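Local atomic coordinates of putative alpha-N-acetylgalactosaminidase (Bacillus halodurans C-125, PDB entry 3CC1), a protein that probably hydrolyses terminal alpha-linked N-acetylgalactosamine from glycans and glycoconjugates, as a putative glycoside hydrolase of the alpha-galactosidase family. Residues 204-207 and 212-215; 164-169 and 196-201; 112-117 and 171-176; 184-189 and 215-220. All coordinates share one frame; numbering follows the deposited sequence.

Contact 1 of 4, residues 204-207 and 212-215. With PEG (di(hydroxyethyl)ether), chain L.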
loop_
_atom_site.group_PDB
_atom_site.type_symbol
_atom_site.label_atom_id
_atom_site.label_comp_id
_atom_site.label_asym_id
_atom_site.label_seq_id
_atom_site.Cartn_x
_atom_site.Cartn_y
_atom_site.Cartn_z
ATOM N N ARG A 204 -20.725 31.821 8.932
ATOM C CA ARG A 204 -21.696 32.794 9.389
ATOM C C ARG A 204 -21.308 34.217 9.022
ATOM O O ARG A 204 -22.169 35.030 8.681
ATOM C CB ARG A 204 -21.893 32.676 10.899
ATOM C CG ARG A 204 -22.634 31.431 11.255
ATOM C CD ARG A 204 -23.146 31.479 12.668
ATOM N NE ARG A 204 -22.094 31.113 13.598
ATOM C CZ ARG A 204 -21.963 29.899 14.119
ATOM N NH1 ARG A 204 -22.820 28.944 13.796
ATOM N NH2 ARG A 204 -20.965 29.640 14.953
ATOM N N ALA A 205 -20.005 34.501 9.100
ATOM C CA ALA A 205 -19.458 35.828 8.802
ATOM C C ALA A 205 -19.623 36.169 7.340
ATOM O O ALA A 205 -20.098 37.243 6.993
ATOM C CB ALA A 205 -17.959 35.917 9.213
ATOM N N ILE A 206 -19.243 35.251 6.465
ATOM C CA ILE A 206 -19.374 35.520 5.031
ATOM C C ILE A 206 -20.863 35.682 4.678
ATOM O O ILE A 206 -21.251 36.492 3.841
ATOM C CB ILE A 206 -18.642 34.463 4.167
ATOM C CG1 ILE A 206 -18.440 34.999 2.766
ATOM C CG2 ILE A 206 -19.393 33.130 4.114
ATOM C CD1 ILE A 206 -17.498 34.164 1.928
ATOM N N GLN A 207 -21.703 34.924 5.350
ATOM C CA GLN A 207 -23.139 34.974 5.076
ATOM C C GLN A 207 -23.741 36.295 5.549
ATOM O O GLN A 207 -24.714 36.764 4.995
ATOM C CB GLN A 207 -23.882 33.791 5.706
ATOM C CG GLN A 207 -23.853 32.507 4.835
ATOM N N PRO A 212 -22.589 39.164 -2.050
ATOM C CA PRO A 212 -22.421 37.795 -2.538
ATOM C C PRO A 212 -20.958 37.468 -2.726
ATOM O O PRO A 212 -20.208 38.220 -3.361
ATOM C CB PRO A 212 -23.140 37.802 -3.886
ATOM C CG PRO A 212 -24.066 38.976 -3.805
ATOM C CD PRO A 212 -23.390 39.986 -2.965
HETATM N N MSE A 213 -20.575 36.324 -2.185
HETATM C CA MSE A 213 -19.182 35.975 -2.045
HETATM C C MSE A 213 -18.997 34.463 -1.875
HETATM O O MSE A 213 -19.629 33.841 -1.031
HETATM C CB MSE A 213 -18.594 36.751 -0.843
HETATM C CG MSE A 213 -17.094 36.972 -0.922
HETATM SE SE MSE A 213 -16.294 37.797 0.637
HETATM C CE MSE A 213 -17.149 39.500 0.468
ATOM N N VAL A 214 -18.116 33.883 -2.680
ATOM C CA VAL A 214 -17.873 32.447 -2.625
ATOM C C VAL A 214 -16.830 32.141 -1.543
ATOM O O VAL A 214 -15.827 32.839 -1.415
ATOM C CB VAL A 214 -17.434 31.891 -3.993
ATOM C CG1 VAL A 214 -17.010 30.386 -3.849
ATOM C CG2 VAL A 214 -18.543 32.075 -4.994
ATOM N N LEU A 215 -17.121 31.130 -0.741
ATOM C CA LEU A 215 -16.209 30.654 0.271
ATOM C C LEU A 215 -15.649 29.317 -0.153
ATOM O O LEU A 215 -16.375 28.381 -0.458
ATOM C CB LEU A 215 -16.906 30.486 1.621
ATOM C CG LEU A 215 -15.975 30.000 2.754
ATOM C CD1 LEU A 215 -14.871 31.028 2.972
ATOM C CD2 LEU A 215 -16.794 29.721 4.025
HETATM C C1 PEG L . -23.307 33.761 -4.011
HETATM O O1 PEG L . -22.247 34.051 -4.939
HETATM C C2 PEG L . -22.774 33.458 -2.607
HETATM O O2 PEG L . -23.214 34.462 -1.666
HETATM C C3 PEG L . -22.836 34.235 -0.295
HETATM C C4 PEG L . -23.642 35.164 0.612
HETATM O O4 PEG L . -22.939 36.389 0.869
#
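Ile206, near the end of helix 196-208, faces Met213, the residue just ahead of strand 214-216, and their CA atoms are the nearest CA pair of the two segments, 7.1 Å apart. One side chain does the work on the helix side. With CG1 anti to the backbone N (chi1 -163°) and the chain running straight on through chi2, Ile206 reaches out so that its CD1 end lies over the start of the strand. There CD1 meets Leu215 CB at 3.7 Å and Met213 CB at 3.9 Å, and it also rests on the carbonyl oxygen of Met213. The selenium of Met213, a selenomethionine, flanks the same isoleucine 4.0 Å from CD1. This is the helix-to-second-strand half of a beta-alpha-beta unit: strand 180-184, helix 196-208 and strand 214-216 follow one another in the TIM-barrel-like domain, and the helix lies against the parallel strands. Phe170 of helix 162-175 packs on Ile206 as well, while Val181 lies next to Met213. Cutting Ile206 back to an alanine is likely to leave a gap facing Met213 CB and Leu215 CB. Beside this apolar patch lies a di(hydroxyethyl)ether molecule: Met213 N donates to its O2 at 3.3 Å, with an N-H...O angle of 163°, and its O4 makes at most a weak bond to Ile206 O.

Contact 2 of 4, residues 164-169 and 196-201. With SO4 (sulfate ion), chain D.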
loop_
_atom_site.group_PDB
_atom_site.type_symbol
_atom_site.label_atom_id
_atom_site.label_comp_id
_atom_site.label_asym_id
_atom_site.label_seq_id
_atom_site.Cartn_x
_atom_site.Cartn_y
_atom_site.Cartn_z
ATOM N N SER A 164 -17.409 38.197 16.161
ATOM C CA SER A 164 -17.325 39.613 15.773
ATOM C C SER A 164 -16.083 39.879 14.947
ATOM O O SER A 164 -16.121 40.617 13.950
ATOM C CB SER A 164 -17.324 40.538 16.992
ATOM O OG SER A 164 -18.581 40.520 17.635
ATOM N N TYR A 165 -14.980 39.274 15.361
ATOM C CA TYR A 165 -13.740 39.377 14.591
ATOM C C TYR A 165 -13.908 38.890 13.168
ATOM O O TYR A 165 -13.578 39.596 12.217
ATOM C CB TYR A 165 -12.586 38.637 15.268
ATOM C CG TYR A 165 -11.338 38.826 14.485
ATOM C CD1 TYR A 165 -10.748 40.078 14.395
ATOM C CD2 TYR A 165 -10.808 37.808 13.726
ATOM C CE1 TYR A 165 -9.623 40.300 13.594
ATOM C CE2 TYR A 165 -9.667 38.009 12.950
ATOM C CZ TYR A 165 -9.084 39.248 12.862
ATOM O OH TYR A 165 -7.926 39.431 12.081
ATOM N N TYR A 166 -14.449 37.688 13.012
ATOM C CA TYR A 166 -14.644 37.140 11.670
ATOM C C TYR A 166 -15.647 37.973 10.878
ATOM O O TYR A 166 -15.473 38.215 9.701
ATOM C CB TYR A 166 -14.988 35.626 11.732
ATOM C CG TYR A 166 -13.743 34.746 11.826
ATOM C CD1 TYR A 166 -12.761 34.826 10.873
ATOM C CD2 TYR A 166 -13.546 33.859 12.875
ATOM C CE1 TYR A 166 -11.642 34.030 10.922
ATOM C CE2 TYR A 166 -12.413 33.051 12.941
ATOM C CZ TYR A 166 -11.469 33.136 11.969
ATOM O OH TYR A 166 -10.340 32.323 12.018
ATOM N N ASN A 167 -16.689 38.448 11.542
ATOM C CA ASN A 167 -17.667 39.321 10.901
ATOM C C ASN A 167 -16.979 40.531 10.310
ATOM O O ASN A 167 -17.247 40.918 9.166
ATOM C CB ASN A 167 -18.721 39.809 11.910
ATOM C CG ASN A 167 -19.733 38.740 12.259
ATOM O OD1 ASN A 167 -19.757 37.660 11.641
ATOM N ND2 ASN A 167 -20.562 39.019 13.258
ATOM N N SER A 168 -16.076 41.105 11.105
ATOM C CA SER A 168 -15.330 42.315 10.729
ATOM C C SER A 168 -14.425 42.080 9.520
ATOM O O SER A 168 -14.210 42.981 8.738
ATOM C CB SER A 168 -14.508 42.879 11.911
ATOM O OG SER A 168 -13.245 42.230 12.096
ATOM N N LEU A 169 -13.906 40.860 9.352
ATOM C CA LEU A 169 -13.008 40.598 8.190
ATOM C C LEU A 169 -13.829 40.579 6.915
ATOM O O LEU A 169 -13.470 41.176 5.898
ATOM C CB LEU A 169 -12.275 39.253 8.345
ATOM C CG LEU A 169 -11.282 39.081 9.495
ATOM C CD1 LEU A 169 -10.540 37.775 9.253
ATOM C CD2 LEU A 169 -10.310 40.269 9.573
ATOM N N LEU A 196 -13.439 22.776 13.233
ATOM C CA LEU A 196 -14.850 22.754 12.785
ATOM C C LEU A 196 -15.669 23.933 13.293
ATOM O O LEU A 196 -16.473 24.501 12.556
ATOM C CB LEU A 196 -15.537 21.428 13.163
ATOM C CG LEU A 196 -14.828 20.153 12.624
ATOM C CD1 LEU A 196 -15.605 18.875 12.970
ATOM C CD2 LEU A 196 -14.562 20.262 11.112
ATOM N N GLU A 197 -15.475 24.298 14.552
ATOM C CA GLU A 197 -16.228 25.428 15.124
ATOM C C GLU A 197 -15.763 26.780 14.570
ATOM O O GLU A 197 -16.561 27.690 14.412
ATOM C CB GLU A 197 -16.159 25.424 16.650
ATOM C CG GLU A 197 -16.924 24.267 17.286
ATOM C CD GLU A 197 -18.412 24.249 16.863
ATOM O OE1 GLU A 197 -19.040 25.332 16.751
ATOM O OE2 GLU A 197 -18.956 23.144 16.627
ATOM N N GLU A 198 -14.474 26.885 14.263
ATOM C CA GLU A 198 -13.919 28.087 13.665
ATOM C C GLU A 198 -14.462 28.222 12.237
ATOM O O GLU A 198 -14.820 29.319 11.801
ATOM C CB GLU A 198 -12.384 28.061 13.690
ATOM C CG GLU A 198 -11.766 29.413 13.504
ATOM C CD GLU A 198 -10.256 29.514 13.832
ATOM O OE1 GLU A 198 -9.590 28.498 14.126
ATOM O OE2 GLU A 198 -9.743 30.658 13.772
ATOM N N ILE A 199 -14.592 27.091 11.534
ATOM C CA ILE A 199 -15.243 27.080 10.201
ATOM C C ILE A 199 -16.669 27.595 10.247
ATOM O O ILE A 199 -17.083 28.345 9.383
ATOM C CB ILE A 199 -15.264 25.650 9.536
ATOM C CG1 ILE A 199 -13.837 25.261 9.068
ATOM C CG2 ILE A 199 -16.280 25.599 8.351
ATOM C CD1 ILE A 199 -13.692 23.757 8.865
ATOM N N LYS A 200 -17.424 27.173 11.241
ATOM C CA LYS A 200 -18.819 27.611 11.347
ATOM C C LYS A 200 -18.894 29.140 11.484
ATOM O O LYS A 200 -19.768 29.782 10.883
ATOM C CB LYS A 200 -19.540 26.914 12.498
ATOM C CG LYS A 200 -19.651 25.379 12.379
ATOM C CD LYS A 200 -20.501 24.835 13.549
ATOM C CE LYS A 200 -20.546 23.305 13.666
ATOM N NZ LYS A 200 -21.675 22.876 14.598
HETATM N N MSE A 201 -17.957 29.728 12.229
HETATM C CA MSE A 201 -17.931 31.198 12.383
HETATM C C MSE A 201 -17.630 31.902 11.060
HETATM O O MSE A 201 -18.231 32.914 10.759
HETATM C CB MSE A 201 -16.888 31.636 13.412
HETATM C CG MSE A 201 -17.292 31.298 14.822
HETATM SE SE MSE A 201 -16.152 32.103 16.179
HETATM C CE MSE A 201 -14.411 31.535 15.566
HETATM S S SO4 D . -19.806 37.722 19.534
HETATM O O1 SO4 D . -20.852 37.178 18.674
HETATM O O2 SO4 D . -19.318 36.785 20.537
HETATM O O3 SO4 D . -20.324 38.863 20.256
HETATM O O4 SO4 D . -18.670 38.205 18.744
#
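Tyr166 and Met201 bring helices 162-175 and 196-208 together, their CA atoms 6.8 Å apart. From there the tyrosine ring extends along the second helix until its hydroxyl meets Glu198. Tyr166 OH donates to Glu198 OE2 in a very short bond of 2.5 Å, the ring and carboxylate planes being turned 60° to each other. Glu198 leaves its helix with CG anti to the backbone N (chi1 -162°) and stays extended, which carries the carboxylate across to the hydroxyl. Met201, a selenomethionine, also comes to the ring edge: its CE lies near the ring plane, 3.6 Å from Tyr166 CE2. These are successive helices on the outside of a TIM-barrel-like domain, strand 180-184 running between them in sequence. The buried carboxylate is well provided for, since OE2 also accepts from Val155 N and OE1 forms a salt bridge with Arg116. The Tyr166 hydroxyl has a further, weak bond from Gly117 N. At the first turn of helix 162-175 a sulfate, probably from the crystallisation liquor, takes two bonds through one oxygen: Ser164 N and OG reach its O4 at 2.9 and 2.6 Å, and Gly161 N binds the same ion.

Contact 3 of 4, residues 112-117 and 171-176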
loop_
_atom_site.group_PDB
_atom_site.type_symbol
_atom_site.label_atom_id
_atom_site.label_comp_id
_atom_site.label_asym_id
_atom_site.label_seq_id
_atom_site.Cartn_x
_atom_site.Cartn_y
_atom_site.Cartn_z
ATOM N N ILE A 112 -9.268 36.414 -3.051
ATOM C CA ILE A 112 -8.090 36.385 -2.178
ATOM C C ILE A 112 -8.037 35.105 -1.399
ATOM O O ILE A 112 -9.056 34.434 -1.204
ATOM C CB ILE A 112 -8.030 37.619 -1.174
ATOM C CG1 ILE A 112 -9.191 37.565 -0.184
ATOM C CG2 ILE A 112 -8.025 38.968 -1.962
ATOM C CD1 ILE A 112 -9.272 38.762 0.803
ATOM N N HIS A 113 -6.820 34.753 -0.960
ATOM C CA HIS A 113 -6.630 33.722 0.080
ATOM C C HIS A 113 -6.297 34.388 1.366
ATOM O O HIS A 113 -5.529 35.329 1.408
ATOM C CB HIS A 113 -5.481 32.747 -0.238
ATOM C CG HIS A 113 -5.781 31.743 -1.305
ATOM N ND1 HIS A 113 -5.259 30.457 -1.280
ATOM C CD2 HIS A 113 -6.479 31.851 -2.464
ATOM C CE1 HIS A 113 -5.694 29.804 -2.351
ATOM N NE2 HIS A 113 -6.424 30.628 -3.090
ATOM N N ILE A 114 -6.903 33.897 2.435
ATOM C CA ILE A 114 -6.570 34.320 3.761
ATOM C C ILE A 114 -6.121 33.093 4.571
ATOM O O ILE A 114 -6.451 31.962 4.228
ATOM C CB ILE A 114 -7.767 35.046 4.416
ATOM C CG1 ILE A 114 -8.890 34.064 4.742
ATOM C CG2 ILE A 114 -8.261 36.191 3.492
ATOM C CD1 ILE A 114 -10.079 34.679 5.466
HETATM N N MSE A 115 -5.371 33.347 5.654
HETATM C CA MSE A 115 -5.024 32.363 6.653
HETATM C C MSE A 115 -6.059 32.384 7.773
HETATM O O MSE A 115 -6.576 33.444 8.179
HETATM C CB MSE A 115 -3.660 32.690 7.262
HETATM C CG MSE A 115 -2.541 32.712 6.248
HETATM SE SE MSE A 115 -2.029 30.936 5.643
HETATM C CE MSE A 115 -1.611 30.117 7.373
ATOM N N ARG A 116 -6.425 31.201 8.207
ATOM C CA ARG A 116 -7.270 31.043 9.363
ATOM C C ARG A 116 -6.696 31.802 10.543
ATOM O O ARG A 116 -5.489 31.749 10.794
ATOM C CB ARG A 116 -7.315 29.571 9.742
ATOM C CG ARG A 116 -8.104 29.254 10.996
ATOM C CD ARG A 116 -7.899 27.794 11.430
ATOM N NE ARG A 116 -6.524 27.495 11.805
ATOM C CZ ARG A 116 -6.063 27.507 13.059
ATOM N NH1 ARG A 116 -6.848 27.832 14.059
ATOM N NH2 ARG A 116 -4.806 27.226 13.311
ATOM N N GLY A 117 -7.594 32.435 11.296
ATOM C CA GLY A 117 -7.260 33.027 12.598
ATOM C C GLY A 117 -7.151 34.539 12.627
ATOM O O GLY A 117 -7.786 35.276 11.854
ATOM N N GLU A 171 -16.789 41.881 6.408
ATOM C CA GLU A 171 -17.221 43.257 6.118
ATOM C C GLU A 171 -16.160 44.021 5.355
ATOM O O GLU A 171 -16.453 44.712 4.379
ATOM C CB GLU A 171 -17.564 44.008 7.398
ATOM C CG GLU A 171 -18.881 43.592 8.009
ATOM C CD GLU A 171 -19.050 44.085 9.469
ATOM O OE1 GLU A 171 -18.263 44.987 9.906
ATOM O OE2 GLU A 171 -19.966 43.552 10.173
ATOM N N LEU A 172 -14.913 43.904 5.790
ATOM C CA LEU A 172 -13.804 44.544 5.093
ATOM C C LEU A 172 -13.680 44.051 3.640
ATOM O O LEU A 172 -13.540 44.838 2.690
ATOM C CB LEU A 172 -12.494 44.327 5.860
ATOM C CG LEU A 172 -11.262 45.069 5.361
ATOM C CD1 LEU A 172 -11.507 46.611 5.268
ATOM C CD2 LEU A 172 -10.097 44.716 6.303
ATOM N N TYR A 173 -13.749 42.744 3.468
ATOM C CA TYR A 173 -13.612 42.144 2.153
ATOM C C TYR A 173 -14.793 42.566 1.262
ATOM O O TYR A 173 -14.618 42.807 0.066
ATOM C CB TYR A 173 -13.460 40.612 2.234
ATOM C CG TYR A 173 -12.316 40.154 3.114
ATOM C CD1 TYR A 173 -11.209 40.958 3.301
ATOM C CD2 TYR A 173 -12.358 38.928 3.768
ATOM C CE1 TYR A 173 -10.167 40.567 4.134
ATOM C CE2 TYR A 173 -11.319 38.525 4.633
ATOM C CZ TYR A 173 -10.228 39.339 4.799
ATOM O OH TYR A 173 -9.164 38.976 5.589
ATOM N N ALA A 174 -15.990 42.655 1.841
ATOM C CA ALA A 174 -17.164 43.128 1.091
ATOM C C ALA A 174 -16.954 44.573 0.647
ATOM O O ALA A 174 -17.281 44.947 -0.486
ATOM C CB ALA A 174 -18.446 42.986 1.897
ATOM N N GLN A 175 -16.392 45.362 1.555
ATOM C CA GLN A 175 -16.058 46.748 1.305
ATOM C C GLN A 175 -15.138 46.826 0.098
ATOM O O GLN A 175 -15.352 47.628 -0.809
ATOM C CB GLN A 175 -15.353 47.343 2.535
ATOM C CG GLN A 175 -15.088 48.831 2.455
ATOM C CD GLN A 175 -14.254 49.343 3.619
ATOM O OE1 GLN A 175 -13.182 49.918 3.426
ATOM N NE2 GLN A 175 -14.753 49.147 4.834
ATOM N N TRP A 176 -14.147 45.937 0.085
ATOM C CA TRP A 176 -13.148 45.890 -0.989
ATOM C C TRP A 176 -13.677 45.308 -2.313
ATOM O O TRP A 176 -12.967 45.267 -3.305
ATOM C CB TRP A 176 -11.916 45.088 -0.582
ATOM C CG TRP A 176 -11.125 45.672 0.501
ATOM C CD1 TRP A 176 -11.119 46.962 0.898
ATOM C CD2 TRP A 176 -10.130 45.001 1.282
ATOM N NE1 TRP A 176 -10.223 47.131 1.923
ATOM C CE2 TRP A 176 -9.600 45.941 2.173
ATOM C CE3 TRP A 176 -9.652 43.690 1.313
ATOM C CZ2 TRP A 176 -8.620 45.615 3.106
ATOM C CZ3 TRP A 176 -8.691 43.367 2.219
ATOM C CH2 TRP A 176 -8.186 44.327 3.121
#
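The ring of Tyr173 meets Ile112 and Ile114, two residues of strand 109-115 whose side chains both lean toward helix 162-175. The packing is close at the ring itself. Ile112 CD1 sits over the middle of one face, 3.9 Å from the ring centroid and 12° off its normal, a CH-pi contact. This methyl gets there because CG1 lies between the backbone N and the carbonyl carbon (chi1 65°) and CD1 then continues outward. Farther along the ring, Ile114 CG2 touches the phenol end obliquely, 3.6 Å from Tyr173 OH and 3.9 Å from CZ. The far side of the helix is the loose one: Glu171 and Gln175 are exposed to solvent and take no part. Even the nearest CA atoms, those of Ile112 and Tyr173, are 9.1 Å apart. Phe170 meets Tyr173 edge-to-face, adding to this layer between barrel strand and outer helix of the alpha/beta domain. With a serine in place of Tyr173, Ile112 CD1 would probably face a ring-sized gap and Ile114 CG2 would lose one neighbour. Across this seam the attraction is dispersive and has little directionality, so fit of shape seats the helix here, whereas the strand itself is held in the sheet by backbone hydrogen bonds, among them those to strand 180-184.

Contact 4 of 4, residues 184-189 and 215-220. With SO4 (sulfate ion), chain C; IMD (imidazole), chain G.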
loop_
_atom_site.group_PDB
_atom_site.type_symbol
_atom_site.label_atom_id
_atom_site.label_comp_id
_atom_site.label_asym_id
_atom_site.label_seq_id
_atom_site.Cartn_x
_atom_site.Cartn_y
_atom_site.Cartn_z
ATOM N N ASP A 184 -6.985 29.196 3.924
ATOM C CA ASP A 184 -5.905 28.228 4.130
ATOM C C ASP A 184 -5.671 27.957 5.629
ATOM O O ASP A 184 -6.126 28.717 6.512
ATOM C CB ASP A 184 -4.645 28.730 3.411
ATOM C CG ASP A 184 -4.831 28.787 1.846
ATOM O OD1 ASP A 184 -5.451 27.858 1.258
ATOM O OD2 ASP A 184 -4.341 29.709 1.192
ATOM N N ASP A 185 -5.001 26.843 5.917
ATOM C CA ASP A 185 -4.786 26.366 7.305
ATOM C C ASP A 185 -6.093 26.085 8.032
ATOM O O ASP A 185 -6.205 26.275 9.237
ATOM C CB ASP A 185 -4.030 27.362 8.158
ATOM C CG ASP A 185 -3.621 26.771 9.530
ATOM O OD1 ASP A 185 -3.264 25.572 9.557
ATOM O OD2 ASP A 185 -3.692 27.482 10.575
ATOM N N ILE A 186 -7.071 25.621 7.275
ATOM C CA ILE A 186 -8.399 25.392 7.789
ATOM C C ILE A 186 -8.681 23.905 7.885
ATOM O O ILE A 186 -9.551 23.511 8.649
ATOM C CB ILE A 186 -9.474 26.156 6.934
ATOM C CG1 ILE A 186 -10.738 26.356 7.767
ATOM C CG2 ILE A 186 -9.727 25.447 5.583
ATOM C CD1 ILE A 186 -10.526 27.180 9.091
ATOM N N ALA A 187 -7.949 23.084 7.135
ATOM C CA ALA A 187 -7.905 21.659 7.418
ATOM C C ALA A 187 -6.958 21.433 8.654
ATOM O O ALA A 187 -6.225 22.344 9.093
ATOM C CB ALA A 187 -7.438 20.835 6.153
ATOM N N ALA A 188 -6.991 20.241 9.226
ATOM C CA ALA A 188 -6.036 19.873 10.287
ATOM C C ALA A 188 -4.635 19.719 9.663
ATOM O O ALA A 188 -4.438 18.920 8.759
ATOM C CB ALA A 188 -6.470 18.581 10.977
ATOM N N SER A 189 -3.674 20.505 10.138
ATOM C CA SER A 189 -2.294 20.466 9.583
ATOM C C SER A 189 -1.606 19.129 9.867
ATOM O O SER A 189 -0.663 18.717 9.156
ATOM C CB SER A 189 -1.444 21.609 10.155
ATOM O OG SER A 189 -1.222 21.470 11.560
ATOM N N LEU A 215 -17.121 31.130 -0.741
ATOM C CA LEU A 215 -16.209 30.654 0.271
ATOM C C LEU A 215 -15.649 29.317 -0.153
ATOM O O LEU A 215 -16.375 28.381 -0.458
ATOM C CB LEU A 215 -16.906 30.486 1.621
ATOM C CG LEU A 215 -15.975 30.000 2.754
ATOM C CD1 LEU A 215 -14.871 31.028 2.972
ATOM C CD2 LEU A 215 -16.794 29.721 4.025
ATOM N N SER A 216 -14.335 29.223 -0.148
ATOM C CA SER A 216 -13.678 27.979 -0.438
ATOM C C SER A 216 -12.830 27.597 0.756
ATOM O O SER A 216 -12.072 28.421 1.286
ATOM C CB SER A 216 -12.827 28.191 -1.670
ATOM O OG SER A 216 -12.104 27.031 -1.959
ATOM N N LEU A 217 -12.987 26.366 1.213
ATOM C CA LEU A 217 -12.247 25.899 2.378
ATOM C C LEU A 217 -11.143 24.922 1.944
ATOM O O LEU A 217 -10.297 25.264 1.091
ATOM C CB LEU A 217 -13.191 25.298 3.410
ATOM C CG LEU A 217 -14.168 26.349 3.978
ATOM C CD1 LEU A 217 -15.164 25.708 4.883
ATOM C CD2 LEU A 217 -13.471 27.513 4.686
ATOM N N SER A 218 -11.105 23.726 2.523
ATOM C CA SER A 218 -10.031 22.769 2.149
ATOM C C SER A 218 -10.553 21.349 2.058
ATOM O O SER A 218 -10.302 20.541 2.926
ATOM C CB SER A 218 -8.828 22.875 3.119
ATOM O OG SER A 218 -7.769 22.017 2.707
ATOM N N PRO A 219 -11.326 21.045 1.002
ATOM C CA PRO A 219 -12.045 19.772 0.952
ATOM C C PRO A 219 -11.151 18.625 0.528
ATOM O O PRO A 219 -11.546 17.453 0.612
ATOM C CB PRO A 219 -13.141 20.034 -0.100
ATOM C CG PRO A 219 -12.535 21.037 -1.022
ATOM C CD PRO A 219 -11.641 21.914 -0.143
ATOM N N GLY A 220 -9.949 18.951 0.088
ATOM C CA GLY A 220 -9.075 17.943 -0.538
ATOM C C GLY A 220 -9.541 17.620 -1.963
ATOM O O GLY A 220 -10.509 18.213 -2.467
HETATM S S SO4 C . -5.180 23.671 4.334
HETATM O O1 SO4 C . -4.714 22.924 5.504
HETATM O O2 SO4 C . -4.348 24.875 4.068
HETATM O O3 SO4 C . -6.519 24.154 4.689
HETATM O O4 SO4 C . -5.230 22.837 3.146
HETATM N N1 IMD G . 0.010 27.076 -0.003
HETATM C C2 IMD G . -1.056 27.742 0.512
HETATM N N3 IMD G . -1.408 28.719 -0.365
HETATM C C4 IMD G . -0.559 28.667 -1.407
HETATM C C5 IMD G . 0.326 27.629 -1.185
#
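Ser218 and the run Asp185-Ile186-Ala187 share a sulfate, which sits between the two segments and is hydrogen-bonded to both, though they make no hydrogen bond to each other. The place is the rim of a TIM-barrel-like domain: the segments run off the C-terminal ends of the neighbouring parallel strands 180-184 and 214-216, the end at which barrel enzymes carry their active sites. Asp185 takes up a left-handed backbone conformation and Ile186 a right-handed one, the combination of an anion-binding nest, and three successive N-H groups turn in on the ion. Asp185 N gives a bond of 2.8 Å to sulfate O2, while Ile186 N and Ala187 N both grip O3 at 3.0 Å, the latter nearly straight at 174°. Arg190 of the second subunit adds a charged partner, so the site, though probably filled from the crystallisation liquor, lies where two chains meet. Asp184, just before the nest, is hydrogen-bonded to His113, and an imidazole, probably also from the crystallisation liquor, makes a weak bond to its OD2. The rest of the contact is apolar. Ile186 directs CG2 at the opposite backbone, 3.9 Å from Leu217 C and 3.7 Å from Ser218 CB, and Ile199 of helix 196-208 packs on both Ile186 and Leu217. Next to it, Ala187 CB comes within 3.7 Å of Ser218 OG. That hydroxyl, set anti to its own backbone N (chi1 -176°), reaches sulfate O4 at 2.7 Å.

All four contacts belong to the barrel domain, on the side built from strands 109-115, 180-184 and 214-216 and helices 162-175 and 196-208. Contact 3 closes before contacts 1 and 4 open, and contact 2 closes before contact 1; contact 2 interleaves with contacts 3 and 4. Contacts 1, 2 and 3 are packed within 10 to 11 Å of each other, centre to centre, and contact 4 lies 14 to 15 Å from each. Contacts 1 and 4 share Leu215, so one strand leads from helix packing to the sulfate-binding rim. Arg116 belongs to contact 3 and joins it to contacts 2 and 4, so strands and outer helices here pack as a continuous layer leading to the barrel's C-terminal end.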